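Side-chain contacts in abietadiene synthase, chloroplastic (Abies grandis, PDB 3S9V), which belongs to the terpene synthase family and is a predominantly helical, multidomain enzyme of the plant chloroplast: residues G96-A101 with K450-M455; C111-T116 with L159-I164; W275-V280 with K294-Y299; C389-L394 with Y419-P424. One frame throughout, in Å; residues are numbered along the deposited sequence.

Contact 1. Residues G96-A101 with K450-M455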
loop_
_atom_site.group_PDB
_atom_site.type_symbol
_atom_site.label_atom_id
_atom_site.label_comp_id
_atom_site.label_asym_id
_atom_site.label_seq_id
_atom_site.Cartn_x
_atom_site.Cartn_y
_atom_site.Cartn_z
ATOM N N GLY A 96 -26.979 -6.961 11.313
ATOM C CA GLY A 96 -27.788 -7.682 10.346
ATOM C C GLY A 96 -27.081 -7.833 9.007
ATOM O O GLY A 96 -27.158 -8.885 8.368
ATOM N N PHE A 97 -26.385 -6.780 8.588
ATOM C CA PHE A 97 -25.664 -6.779 7.320
ATOM C C PHE A 97 -24.795 -8.016 7.095
ATOM O O PHE A 97 -24.680 -8.504 5.973
ATOM C CB PHE A 97 -24.772 -5.542 7.221
ATOM C CG PHE A 97 -23.985 -5.469 5.940
ATOM C CD1 PHE A 97 -24.582 -5.016 4.767
ATOM C CD2 PHE A 97 -22.662 -5.888 5.896
ATOM C CE1 PHE A 97 -23.873 -4.984 3.574
ATOM C CE2 PHE A 97 -21.944 -5.862 4.705
ATOM C CZ PHE A 97 -22.551 -5.408 3.543
ATOM N N TYR A 98 -24.174 -8.514 8.158
ATOM C CA TYR A 98 -23.298 -9.674 8.049
ATOM C C TYR A 98 -23.463 -10.631 9.226
ATOM O O TYR A 98 -23.196 -10.284 10.379
ATOM C CB TYR A 98 -21.845 -9.216 7.970
ATOM C CG TYR A 98 -20.872 -10.341 7.745
ATOM C CD1 TYR A 98 -20.495 -10.711 6.457
ATOM C CD2 TYR A 98 -20.331 -11.045 8.823
ATOM C CE1 TYR A 98 -19.596 -11.753 6.244
ATOM C CE2 TYR A 98 -19.436 -12.091 8.624
ATOM C CZ TYR A 98 -19.069 -12.438 7.334
ATOM O OH TYR A 98 -18.170 -13.462 7.130
ATOM N N PHE A 99 -23.872 -11.854 8.923
ATOM C CA PHE A 99 -24.090 -12.844 9.957
ATOM C C PHE A 99 -22.847 -13.576 10.440
ATOM O O PHE A 99 -22.143 -14.219 9.661
ATOM C CB PHE A 99 -25.100 -13.889 9.483
ATOM C CG PHE A 99 -25.437 -14.913 10.529
ATOM C CD1 PHE A 99 -26.523 -14.724 11.376
ATOM C CD2 PHE A 99 -24.642 -16.048 10.693
ATOM C CE1 PHE A 99 -26.815 -15.652 12.377
ATOM C CE2 PHE A 99 -24.921 -16.982 11.688
ATOM C CZ PHE A 99 -26.010 -16.784 12.533
ATOM N N LEU A 100 -22.594 -13.478 11.741
ATOM C CA LEU A 100 -21.484 -14.182 12.370
ATOM C C LEU A 100 -22.114 -14.772 13.624
ATOM O O LEU A 100 -22.627 -14.043 14.474
ATOM C CB LEU A 100 -20.345 -13.231 12.745
ATOM C CG LEU A 100 -19.116 -13.957 13.321
ATOM C CD1 LEU A 100 -18.453 -14.834 12.243
ATOM C CD2 LEU A 100 -18.124 -12.941 13.857
ATOM N N ALA A 101 -22.109 -16.092 13.729
ATOM C CA ALA A 101 -22.714 -16.747 14.875
ATOM C C ALA A 101 -22.238 -16.165 16.205
ATOM O O ALA A 101 -23.058 -15.739 17.026
ATOM C CB ALA A 101 -22.442 -18.259 14.822
ATOM N N LYS A 450 -14.502 -6.620 19.102
ATOM C CA LYS A 450 -15.194 -7.273 20.201
ATOM C C LYS A 450 -16.463 -7.832 19.546
ATOM O O LYS A 450 -17.024 -8.839 19.978
ATOM C CB LYS A 450 -15.566 -6.234 21.267
ATOM C CG LYS A 450 -16.361 -6.768 22.453
ATOM C CD LYS A 450 -15.512 -7.645 23.367
ATOM C CE LYS A 450 -14.391 -6.855 24.013
ATOM N NZ LYS A 450 -14.905 -5.708 24.827
ATOM N N THR A 451 -16.898 -7.150 18.490
ATOM C CA THR A 451 -18.089 -7.530 17.723
ATOM C C THR A 451 -17.791 -7.277 16.249
ATOM O O THR A 451 -16.711 -6.794 15.899
ATOM C CB THR A 451 -19.301 -6.642 18.079
ATOM O OG1 THR A 451 -19.052 -5.307 17.615
ATOM C CG2 THR A 451 -19.537 -6.613 19.593
ATOM N N VAL A 452 -18.735 -7.611 15.379
ATOM C CA VAL A 452 -18.541 -7.347 13.959
ATOM C C VAL A 452 -18.890 -5.875 13.743
ATOM O O VAL A 452 -19.950 -5.413 14.171
ATOM C CB VAL A 452 -19.471 -8.200 13.067
ATOM C CG1 VAL A 452 -19.416 -7.685 11.638
ATOM C CG2 VAL A 452 -19.037 -9.659 13.100
ATOM N N TYR A 453 -18.001 -5.128 13.104
ATOM C CA TYR A 453 -18.281 -3.720 12.860
ATOM C C TYR A 453 -17.996 -3.342 11.412
ATOM O O TYR A 453 -17.355 -4.097 10.679
ATOM C CB TYR A 453 -17.499 -2.834 13.846
ATOM C CG TYR A 453 -15.992 -2.863 13.710
ATOM C CD1 TYR A 453 -15.318 -1.818 13.095
ATOM C CD2 TYR A 453 -15.238 -3.916 14.224
ATOM C CE1 TYR A 453 -13.932 -1.811 12.999
ATOM C CE2 TYR A 453 -13.837 -3.918 14.133
ATOM C CZ TYR A 453 -13.193 -2.853 13.518
ATOM O OH TYR A 453 -11.813 -2.797 13.422
ATOM N N MET A 454 -18.495 -2.181 10.998
ATOM C CA MET A 454 -18.327 -1.733 9.624
ATOM C C MET A 454 -17.731 -0.337 9.553
ATOM O O MET A 454 -18.045 0.522 10.375
ATOM C CB MET A 454 -19.683 -1.745 8.923
ATOM C CG MET A 454 -20.517 -2.984 9.234
ATOM S SD MET A 454 -22.158 -2.946 8.504
ATOM C CE MET A 454 -22.674 -1.285 8.886
ATOM N N MET A 455 -16.869 -0.109 8.567
ATOM C CA MET A 455 -16.260 1.196 8.407
ATOM C C MET A 455 -16.629 1.758 7.035
ATOM O O MET A 455 -15.903 1.569 6.062
ATOM C CB MET A 455 -14.741 1.097 8.564
ATOM C CG MET A 455 -14.144 2.154 9.501
ATOM S SD MET A 455 -14.507 1.880 11.246
ATOM C CE MET A 455 -13.720 0.489 11.413
#
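Met454 and Phe97 make a Met-aromatic contact, in which the sulfur approaches the ring obliquely: SD of Met454 stands 4.7 Å from the centroid of the Phe97 ring, 43° off its normal. The sulfur also rests against the root of the ring, 3.9 Å from Phe97 CB. At the other end of the contact Val452 divides its two methyls. CG2 presses on Leu100, and its 3.5 Å approach to Leu100 CD2 is tighter than usual for two carbons; CB of Leu100 lies 3.8 Å from the same methyl. CG1 of Val452, trans to the backbone N (chi1 169°), turns instead to Tyr98 and meets CD2 more loosely, at 4.5 Å. The touching parts run roughly antiparallel, yet no hydrogen bond crosses between them. Residues 450-455 carry one strand of a small two-stranded antiparallel sheet, whose Tyr453 pairs through its backbone with Trp447. The contact thus lays the loop before helix 101-117 over this sheet. Leu100 is the N-cap residue of that helix, and Asp103 in its first turn accepts a hydrogen bond through OD1 from Val452 N. Further along, Met454 N is bonded to Asn53 OD1 and Met454 O to Thr52 OG1.

Contact 2. Residues C111-T116 with L159-I164; sequences CIITLT and LKEAKI
Ile113 reaches across to the helix of Glu161 and Ala162 with a single methyl, and its side chain crosses that of Glu161 at about a right angle. The reach comes from its second torsion: chi2 at 176° extends the chain, setting CD1 anti to CA and toward the partner helix. CD1 ends 4.1 Å from Glu161 CB and 4.3 Å from Ala162 CB, and it also lies 4.2 Å from the backbone N of Ala162, so the methyl rests against main chain as much as side chain. The CA atoms of Ile113 and Ala162 are 6.5 Å apart, consistent with the small alanine side chain at this point. What is joined is a pair of helices, 101-117 and 151-164, in an all-helical region that is consistent with the gamma (insertion) domain of three-domain plant terpene synthases. Only the CB end of Glu161 takes part in the apolar meeting; its chain runs on extended, with chi2 at -168°, and the carboxylate forms a salt bridge with Arg64 through OE1. Arg64 in turn touches the side chains of Ile113 and Thr114, bridging the two helices on that side. One turn on from Ile112, Thr116 OG1 donates to Ile112 O at 2.7 Å, while Thr116 N reaches the same oxygen at 3.0 Å from the opposite face of the carbonyl plane.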
loop_
_atom_site.group_PDB
_atom_site.type_symbol
_atom_site.label_atom_id
_atom_site.label_comp_id
_atom_site.label_asym_id
_atom_site.label_seq_id
_atom_site.Cartn_x
_atom_site.Cartn_y
_atom_site.Cartn_z
ATOM N N CYS A 111 -27.875 -8.438 25.566
ATOM C CA CYS A 111 -29.125 -7.676 25.592
ATOM C C CYS A 111 -30.195 -8.296 26.497
ATOM O O CYS A 111 -30.941 -7.586 27.167
ATOM C CB CYS A 111 -29.674 -7.503 24.169
ATOM S SG CYS A 111 -28.651 -6.434 23.145
ATOM N N ILE A 112 -30.266 -9.621 26.510
ATOM C CA ILE A 112 -31.239 -10.329 27.336
ATOM C C ILE A 112 -30.971 -10.059 28.811
ATOM O O ILE A 112 -31.896 -9.861 29.601
ATOM C CB ILE A 112 -31.174 -11.844 27.069
ATOM C CG1 ILE A 112 -31.851 -12.156 25.736
ATOM C CG2 ILE A 112 -31.807 -12.612 28.210
ATOM C CD1 ILE A 112 -31.663 -13.586 25.297
ATOM N N ILE A 113 -29.699 -10.043 29.183
ATOM C CA ILE A 113 -29.342 -9.788 30.572
ATOM C C ILE A 113 -29.730 -8.363 30.979
ATOM O O ILE A 113 -30.289 -8.153 32.052
ATOM C CB ILE A 113 -27.831 -10.035 30.788
ATOM C CG1 ILE A 113 -27.553 -11.538 30.669
ATOM C CG2 ILE A 113 -27.375 -9.487 32.135
ATOM C CD1 ILE A 113 -26.084 -11.912 30.761
ATOM N N THR A 114 -29.467 -7.395 30.105
ATOM C CA THR A 114 -29.780 -5.995 30.387
ATOM C C THR A 114 -31.285 -5.709 30.454
ATOM O O THR A 114 -31.739 -4.967 31.326
ATOM C CB THR A 114 -29.141 -5.064 29.336
ATOM O OG1 THR A 114 -27.724 -5.274 29.319
ATOM C CG2 THR A 114 -29.427 -3.604 29.665
ATOM N N LEU A 115 -32.059 -6.274 29.535
ATOM C CA LEU A 115 -33.499 -6.053 29.574
ATOM C C LEU A 115 -34.082 -6.729 30.825
ATOM O O LEU A 115 -35.002 -6.202 31.460
ATOM C CB LEU A 115 -34.165 -6.599 28.308
ATOM C CG LEU A 115 -33.727 -5.930 27.002
ATOM C CD1 LEU A 115 -34.517 -6.515 25.848
ATOM C CD2 LEU A 115 -33.949 -4.431 27.090
ATOM N N THR A 116 -33.542 -7.892 31.178
ATOM C CA THR A 116 -33.998 -8.604 32.356
ATOM C C THR A 116 -33.717 -7.749 33.597
ATOM O O THR A 116 -34.554 -7.640 34.489
ATOM C CB THR A 116 -33.270 -9.973 32.513
ATOM O OG1 THR A 116 -33.643 -10.849 31.441
ATOM C CG2 THR A 116 -33.643 -10.628 33.833
ATOM N N LEU A 159 -22.412 -15.835 30.702
ATOM C CA LEU A 159 -23.125 -17.104 30.869
ATOM C C LEU A 159 -23.357 -17.321 32.359
ATOM O O LEU A 159 -24.440 -17.741 32.776
ATOM C CB LEU A 159 -22.315 -18.287 30.311
ATOM C CG LEU A 159 -22.427 -18.583 28.811
ATOM C CD1 LEU A 159 -21.555 -19.780 28.446
ATOM C CD2 LEU A 159 -23.876 -18.855 28.456
ATOM N N LYS A 160 -22.330 -17.031 33.157
ATOM C CA LYS A 160 -22.416 -17.176 34.609
ATOM C C LYS A 160 -23.410 -16.179 35.198
ATOM O O LYS A 160 -24.141 -16.512 36.129
ATOM C CB LYS A 160 -21.032 -16.990 35.244
ATOM C CG LYS A 160 -20.025 -18.029 34.771
ATOM C CD LYS A 160 -18.621 -17.785 35.304
ATOM C CE LYS A 160 -18.529 -18.042 36.791
ATOM N NZ LYS A 160 -17.117 -17.991 37.263
ATOM N N GLU A 161 -23.452 -14.963 34.651
ATOM C CA GLU A 161 -24.392 -13.960 35.145
ATOM C C GLU A 161 -25.795 -14.495 34.907
ATOM O O GLU A 161 -26.623 -14.534 35.812
ATOM C CB GLU A 161 -24.272 -12.631 34.390
ATOM C CG GLU A 161 -22.926 -11.913 34.439
ATOM C CD GLU A 161 -23.031 -10.486 33.893
ATOM O OE1 GLU A 161 -23.553 -9.611 34.622
ATOM O OE2 GLU A 161 -22.611 -10.243 32.737
ATOM N N ALA A 162 -26.046 -14.891 33.663
ATOM C CA ALA A 162 -27.337 -15.417 33.244
ATOM C C ALA A 162 -27.813 -16.543 34.154
ATOM O O ALA A 162 -28.977 -16.579 34.546
ATOM C CB ALA A 162 -27.252 -15.909 31.782
ATOM N N LYS A 163 -26.909 -17.463 34.479
ATOM C CA LYS A 163 -27.243 -18.581 35.345
ATOM C C LYS A 163 -27.714 -18.057 36.705
ATOM O O LYS A 163 -28.748 -18.491 37.213
ATOM C CB LYS A 163 -26.027 -19.501 35.511
ATOM C CG LYS A 163 -26.342 -20.836 36.169
ATOM C CD LYS A 163 -25.185 -21.817 36.022
ATOM C CE LYS A 163 -25.564 -23.198 36.561
ATOM N NZ LYS A 163 -24.490 -24.224 36.371
ATOM N N ILE A 164 -26.963 -17.121 37.285
ATOM C CA ILE A 164 -27.328 -16.546 38.579
ATOM C C ILE A 164 -28.708 -15.885 38.516
ATOM O O ILE A 164 -29.456 -15.913 39.489
ATOM C CB ILE A 164 -26.292 -15.487 39.044
ATOM C CG1 ILE A 164 -24.920 -16.140 39.249
ATOM C CG2 ILE A 164 -26.760 -14.823 40.336
ATOM C CD1 ILE A 164 -24.865 -17.144 40.380
#

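Contact 3. Residues W275-V280 with K294-Y299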
loop_
_atom_site.group_PDB
_atom_site.type_symbol
_atom_site.label_atom_id
_atom_site.label_comp_id
_atom_site.label_asym_id
_atom_site.label_seq_id
_atom_site.Cartn_x
_atom_site.Cartn_y
_atom_site.Cartn_z
ATOM N N TRP A 275 -6.612 4.651 6.478
ATOM C CA TRP A 275 -7.145 3.607 5.616
ATOM C C TRP A 275 -7.898 4.183 4.407
ATOM O O TRP A 275 -7.862 3.623 3.314
ATOM C CB TRP A 275 -8.047 2.677 6.434
ATOM C CG TRP A 275 -7.360 1.426 6.887
ATOM C CD1 TRP A 275 -7.617 0.160 6.459
ATOM C CD2 TRP A 275 -6.262 1.322 7.810
ATOM N NE1 TRP A 275 -6.748 -0.729 7.046
ATOM C CE2 TRP A 275 -5.905 -0.043 7.879
ATOM C CE3 TRP A 275 -5.546 2.247 8.579
ATOM C CZ2 TRP A 275 -4.862 -0.509 8.687
ATOM C CZ3 TRP A 275 -4.503 1.785 9.387
ATOM C CH2 TRP A 275 -4.173 0.417 9.433
ATOM N N ALA A 276 -8.569 5.310 4.599
ATOM C CA ALA A 276 -9.295 5.933 3.499
ATOM C C ALA A 276 -8.298 6.403 2.448
ATOM O O ALA A 276 -8.497 6.200 1.242
ATOM C CB ALA A 276 -10.115 7.115 4.015
ATOM N N VAL A 277 -7.221 7.031 2.918
ATOM C CA VAL A 277 -6.169 7.543 2.042
ATOM C C VAL A 277 -5.451 6.420 1.305
ATOM O O VAL A 277 -5.171 6.520 0.107
ATOM C CB VAL A 277 -5.115 8.344 2.852
ATOM C CG1 VAL A 277 -3.848 8.562 2.017
ATOM C CG2 VAL A 277 -5.701 9.679 3.288
ATOM N N ASP A 278 -5.142 5.354 2.033
ATOM C CA ASP A 278 -4.438 4.213 1.455
ATOM C C ASP A 278 -5.341 3.548 0.422
ATOM O O ASP A 278 -4.876 3.097 -0.618
ATOM C CB ASP A 278 -4.053 3.212 2.558
ATOM C CG ASP A 278 -3.168 2.090 2.047
ATOM O OD1 ASP A 278 -2.125 2.387 1.428
ATOM O OD2 ASP A 278 -3.507 0.911 2.267
ATOM N N THR A 279 -6.636 3.514 0.711
ATOM C CA THR A 279 -7.610 2.911 -0.192
ATOM C C THR A 279 -7.676 3.623 -1.534
ATOM O O THR A 279 -7.604 2.980 -2.576
ATOM C CB THR A 279 -9.021 2.906 0.434
ATOM O OG1 THR A 279 -8.996 2.128 1.633
ATOM C CG2 THR A 279 -10.043 2.304 -0.525
ATOM N N VAL A 280 -7.820 4.947 -1.512
ATOM C CA VAL A 280 -7.894 5.708 -2.760
ATOM C C VAL A 280 -6.550 5.724 -3.504
ATOM O O VAL A 280 -6.514 5.854 -4.735
ATOM C CB VAL A 280 -8.371 7.156 -2.517
ATOM C CG1 VAL A 280 -9.780 7.147 -1.954
ATOM C CG2 VAL A 280 -7.428 7.872 -1.574
ATOM N N LYS A 294 -4.545 15.793 1.880
ATOM C CA LYS A 294 -3.652 16.717 2.576
ATOM C C LYS A 294 -4.238 17.044 3.944
ATOM O O LYS A 294 -3.553 16.960 4.965
ATOM C CB LYS A 294 -3.502 17.995 1.750
ATOM C CG LYS A 294 -2.192 18.739 1.930
ATOM C CD LYS A 294 -2.203 19.650 3.135
ATOM C CE LYS A 294 -0.915 20.459 3.206
ATOM N NZ LYS A 294 -0.904 21.394 4.363
ATOM N N GLU A 295 -5.518 17.394 3.962
ATOM C CA GLU A 295 -6.194 17.744 5.204
ATOM C C GLU A 295 -6.236 16.564 6.189
ATOM O O GLU A 295 -6.103 16.745 7.394
ATOM C CB GLU A 295 -7.618 18.223 4.898
ATOM C CG GLU A 295 -8.179 19.231 5.895
ATOM C CD GLU A 295 -9.547 19.773 5.484
ATOM O OE1 GLU A 295 -10.548 19.023 5.564
ATOM O OE2 GLU A 295 -9.618 20.952 5.073
ATOM N N ALA A 296 -6.416 15.359 5.666
ATOM C CA ALA A 296 -6.484 14.165 6.494
ATOM C C ALA A 296 -5.128 13.783 7.083
ATOM O O ALA A 296 -5.040 13.401 8.251
ATOM C CB ALA A 296 -7.047 13.009 5.675
ATOM N N LEU A 297 -4.075 13.874 6.276
ATOM C CA LEU A 297 -2.732 13.535 6.738
ATOM C C LEU A 297 -2.163 14.565 7.717
ATOM O O LEU A 297 -1.397 14.202 8.616
ATOM C CB LEU A 297 -1.783 13.351 5.546
ATOM C CG LEU A 297 -2.101 12.151 4.639
ATOM C CD1 LEU A 297 -1.090 12.097 3.514
ATOM C CD2 LEU A 297 -2.056 10.840 5.441
ATOM N N ASP A 298 -2.517 15.842 7.546
ATOM C CA ASP A 298 -2.055 16.883 8.468
ATOM C C ASP A 298 -2.603 16.536 9.859
ATOM O O ASP A 298 -1.912 16.662 10.872
ATOM C CB ASP A 298 -2.585 18.271 8.071
ATOM C CG ASP A 298 -1.818 18.895 6.912
ATOM O OD1 ASP A 298 -0.647 18.517 6.682
ATOM O OD2 ASP A 298 -2.387 19.790 6.244
ATOM N N TYR A 299 -3.857 16.097 9.884
ATOM C CA TYR A 299 -4.523 15.723 11.118
ATOM C C TYR A 299 -3.789 14.564 11.777
ATOM O O TYR A 299 -3.440 14.636 12.957
ATOM C CB TYR A 299 -5.968 15.319 10.829
ATOM C CG TYR A 299 -6.740 14.881 12.057
ATOM C CD1 TYR A 299 -7.478 15.798 12.808
ATOM C CD2 TYR A 299 -6.725 13.544 12.472
ATOM C CE1 TYR A 299 -8.190 15.389 13.945
ATOM C CE2 TYR A 299 -7.425 13.128 13.601
ATOM C CZ TYR A 299 -8.157 14.053 14.332
ATOM O OH TYR A 299 -8.869 13.632 15.434
#
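With chi1 at 165°, Val277 holds CG1 trans to its backbone N and leaves CG2 opposite its own carbonyl carbon, pointing at Ala296 and Leu297. This is helix-to-helix packing of 269-282 on 290-301 within the all-helical N-terminal domain of the terpene synthase family, and it is wholly apolar. CG2 of Val277 lies 4.3 Å from Ala296 CB and 4.4 Å from Leu297 CD2, both at ordinary to loose van der Waals distance. Leu297 starts off to one side, but its branch brings CD2 back to the valine; the same leucine also touches His333 and Tyr335. On the partner helix, buried Asp278 OD1 pairs with both Arg328 and Arg371. The outer side of helix 290-301 is polar: Asp298 OD1 is bonded to Tyr335 OH, and Lys294 NZ forms a salt bridge to the syn lone pair of Asp298 OD2 at 2.9 Å.

Contact 4. Residues C389-L394 with Y419-P424; sequences CTERYL and YALKYP
Glu391 meets Leu421 with the aliphatic part of its chain: CG lies 4.0 Å from Leu421 CD2, and the two side chains pass at a slant. Its first torsion, chi1 -94°, is swung well past the usual stagger, and although its CB does not point at the partner, the extended chain beyond CG brings the residue up to Leu421. Beyond CG the carboxylate meets a water, which donates to Glu391 OE2 at 3.3 Å, on the long side for such a bond, and to Leu421 O at 2.7 Å, so a polar bridge runs beside the apolar touch. The pair joined is helix 381-397 and helix 413-422, part of the all-helical N-terminal domain of the terpene synthase family, with helix 363-373 alongside both: Asn370 touches Glu391 and Leu367 touches Ala420. A turn after Glu391, Leu394 turns toward the same leucine, its CB lying 3.9 Å from Leu421 CD1. The fork of Leu421 is thereby shared between two residues on one face of helix 381-397, CD2 going to Glu391 and CD1 to Leu394. Helix 413-422 ends just beyond, where Tyr423 leaves the helical conformation, its N still bonded to Tyr419 O at 2.7 Å and its CB lying over one face of the Tyr419 ring.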
loop_
_atom_site.group_PDB
_atom_site.type_symbol
_atom_site.label_atom_id
_atom_site.label_comp_id
_atom_site.label_asym_id
_atom_site.label_seq_id
_atom_site.Cartn_x
_atom_site.Cartn_y
_atom_site.Cartn_z
ATOM N N CYS A 389 11.294 -10.360 8.608
ATOM C CA CYS A 389 10.282 -11.006 9.446
ATOM C C CYS A 389 8.952 -11.145 8.718
ATOM O O CYS A 389 8.371 -12.222 8.691
ATOM C CB CYS A 389 10.067 -10.208 10.743
ATOM S SG CYS A 389 8.574 -10.652 11.697
ATOM N N THR A 390 8.473 -10.055 8.130
ATOM C CA THR A 390 7.203 -10.090 7.422
ATOM C C THR A 390 7.238 -11.026 6.220
ATOM O O THR A 390 6.259 -11.715 5.947
ATOM C CB THR A 390 6.742 -8.669 6.972
ATOM O OG1 THR A 390 7.746 -8.050 6.154
ATOM C CG2 THR A 390 6.453 -7.801 8.186
ATOM N N GLU A 391 8.360 -11.065 5.509
ATOM C CA GLU A 391 8.464 -11.953 4.358
ATOM C C GLU A 391 8.333 -13.413 4.772
ATOM O O GLU A 391 7.560 -14.161 4.175
ATOM C CB GLU A 391 9.789 -11.751 3.619
ATOM C CG GLU A 391 9.693 -10.778 2.455
ATOM C CD GLU A 391 10.907 -10.836 1.541
ATOM O OE1 GLU A 391 11.996 -10.389 1.963
ATOM O OE2 GLU A 391 10.770 -11.340 0.402
ATOM N N ARG A 392 9.081 -13.821 5.792
ATOM C CA ARG A 392 9.005 -15.205 6.248
ATOM C C ARG A 392 7.607 -15.542 6.754
ATOM O O ARG A 392 7.096 -16.640 6.525
ATOM C CB ARG A 392 10.046 -15.473 7.341
ATOM C CG ARG A 392 11.460 -15.608 6.790
ATOM C CD ARG A 392 12.493 -15.991 7.844
ATOM N NE ARG A 392 12.894 -14.875 8.699
ATOM C CZ ARG A 392 12.192 -14.430 9.737
ATOM N NH1 ARG A 392 11.042 -15.011 10.058
ATOM N NH2 ARG A 392 12.644 -13.406 10.452
ATOM N N TYR A 393 6.977 -14.586 7.421
ATOM C CA TYR A 393 5.646 -14.813 7.950
ATOM C C TYR A 393 4.554 -14.836 6.876
ATOM O O TYR A 393 3.639 -15.656 6.940
ATOM C CB TYR A 393 5.322 -13.756 9.003
ATOM C CG TYR A 393 3.921 -13.853 9.549
ATOM C CD1 TYR A 393 2.837 -13.342 8.834
ATOM C CD2 TYR A 393 3.674 -14.466 10.778
ATOM C CE1 TYR A 393 1.544 -13.435 9.324
ATOM C CE2 TYR A 393 2.379 -14.567 11.280
ATOM C CZ TYR A 393 1.320 -14.049 10.547
ATOM O OH TYR A 393 0.040 -14.134 11.037
ATOM N N LEU A 394 4.635 -13.938 5.898
ATOM C CA LEU A 394 3.624 -13.908 4.846
ATOM C C LEU A 394 3.714 -15.134 3.949
ATOM O O LEU A 394 2.689 -15.676 3.535
ATOM C CB LEU A 394 3.741 -12.632 4.002
ATOM C CG LEU A 394 3.283 -11.341 4.690
ATOM C CD1 LEU A 394 3.521 -10.166 3.768
ATOM C CD2 LEU A 394 1.807 -11.439 5.064
ATOM N N TYR A 419 0.562 -10.321 -4.463
ATOM C CA TYR A 419 1.013 -9.164 -5.230
ATOM C C TYR A 419 2.159 -8.451 -4.512
ATOM O O TYR A 419 3.210 -8.188 -5.101
ATOM C CB TYR A 419 -0.122 -8.165 -5.454
ATOM C CG TYR A 419 0.329 -6.978 -6.280
ATOM C CD1 TYR A 419 0.471 -7.084 -7.665
ATOM C CD2 TYR A 419 0.710 -5.782 -5.669
ATOM C CE1 TYR A 419 0.989 -6.032 -8.421
ATOM C CE2 TYR A 419 1.231 -4.723 -6.415
ATOM C CZ TYR A 419 1.370 -4.856 -7.789
ATOM O OH TYR A 419 1.903 -3.823 -8.528
ATOM N N ALA A 420 1.946 -8.149 -3.236
ATOM C CA ALA A 420 2.948 -7.465 -2.430
ATOM C C ALA A 420 4.281 -8.194 -2.374
ATOM O O ALA A 420 5.330 -7.558 -2.352
ATOM C CB ALA A 420 2.425 -7.243 -1.015
ATOM N N LEU A 421 4.250 -9.522 -2.348
ATOM C CA LEU A 421 5.487 -10.288 -2.284
ATOM C C LEU A 421 6.206 -10.398 -3.618
ATOM O O LEU A 421 7.436 -10.341 -3.666
ATOM C CB LEU A 421 5.232 -11.689 -1.716
ATOM C CG LEU A 421 4.993 -11.703 -0.201
ATOM C CD1 LEU A 421 4.719 -13.121 0.277
ATOM C CD2 LEU A 421 6.214 -11.133 0.505
ATOM N N LYS A 422 5.450 -10.538 -4.703
ATOM C CA LYS A 422 6.066 -10.657 -6.016
ATOM C C LYS A 422 6.388 -9.292 -6.627
ATOM O O LYS A 422 7.393 -9.140 -7.318
ATOM C CB LYS A 422 5.161 -11.457 -6.956
ATOM C CG LYS A 422 5.831 -11.876 -8.251
ATOM C CD LYS A 422 4.897 -12.728 -9.090
ATOM C CE LYS A 422 5.562 -13.184 -10.376
ATOM N NZ LYS A 422 4.630 -14.007 -11.199
ATOM N N TYR A 423 5.541 -8.300 -6.365
ATOM C CA TYR A 423 5.757 -6.954 -6.894
ATOM C C TYR A 423 5.894 -5.896 -5.796
ATOM O O TYR A 423 5.009 -5.046 -5.619
ATOM C CB TYR A 423 4.612 -6.580 -7.837
ATOM C CG TYR A 423 4.485 -7.522 -9.015
ATOM C CD1 TYR A 423 5.482 -7.588 -9.988
ATOM C CD2 TYR A 423 3.390 -8.377 -9.133
ATOM C CE1 TYR A 423 5.399 -8.489 -11.052
ATOM C CE2 TYR A 423 3.295 -9.283 -10.193
ATOM C CZ TYR A 423 4.303 -9.334 -11.148
ATOM O OH TYR A 423 4.218 -10.235 -12.186
ATOM N N PRO A 424 7.010 -5.942 -5.039
ATOM C CA PRO A 424 7.287 -4.997 -3.954
ATOM C C PRO A 424 7.434 -3.580 -4.494
ATOM O O PRO A 424 7.407 -3.357 -5.702
ATOM C CB PRO A 424 8.616 -5.492 -3.376
ATOM C CG PRO A 424 8.656 -6.923 -3.743
ATOM C CD PRO A 424 8.083 -6.945 -5.131
HETATM O O HOH W 1 9.115 -9.521 -1.746
#

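Overall arrangement
Contact 1 closes a long loop of chain, bringing the region around residue 100 back to the strand at 452-453, and the other three contacts are nested inside that loop in the order 2, 3, 4. Contacts 1 and 2 share helix 101-117, which starts at the loop of contact 1 and carries one side of contact 2; their centres are about 22 Å apart. Contacts 3 and 4, about 24 Å apart between centres, lie in the same N-terminal family domain and use four different helices. Contact 2 is remote from both, about 42 and 46 Å between centres. Contact 1 lies between contact 2 and the pair 3 and 4, and probably helps join the domain holding contact 2 to the neighbouring one.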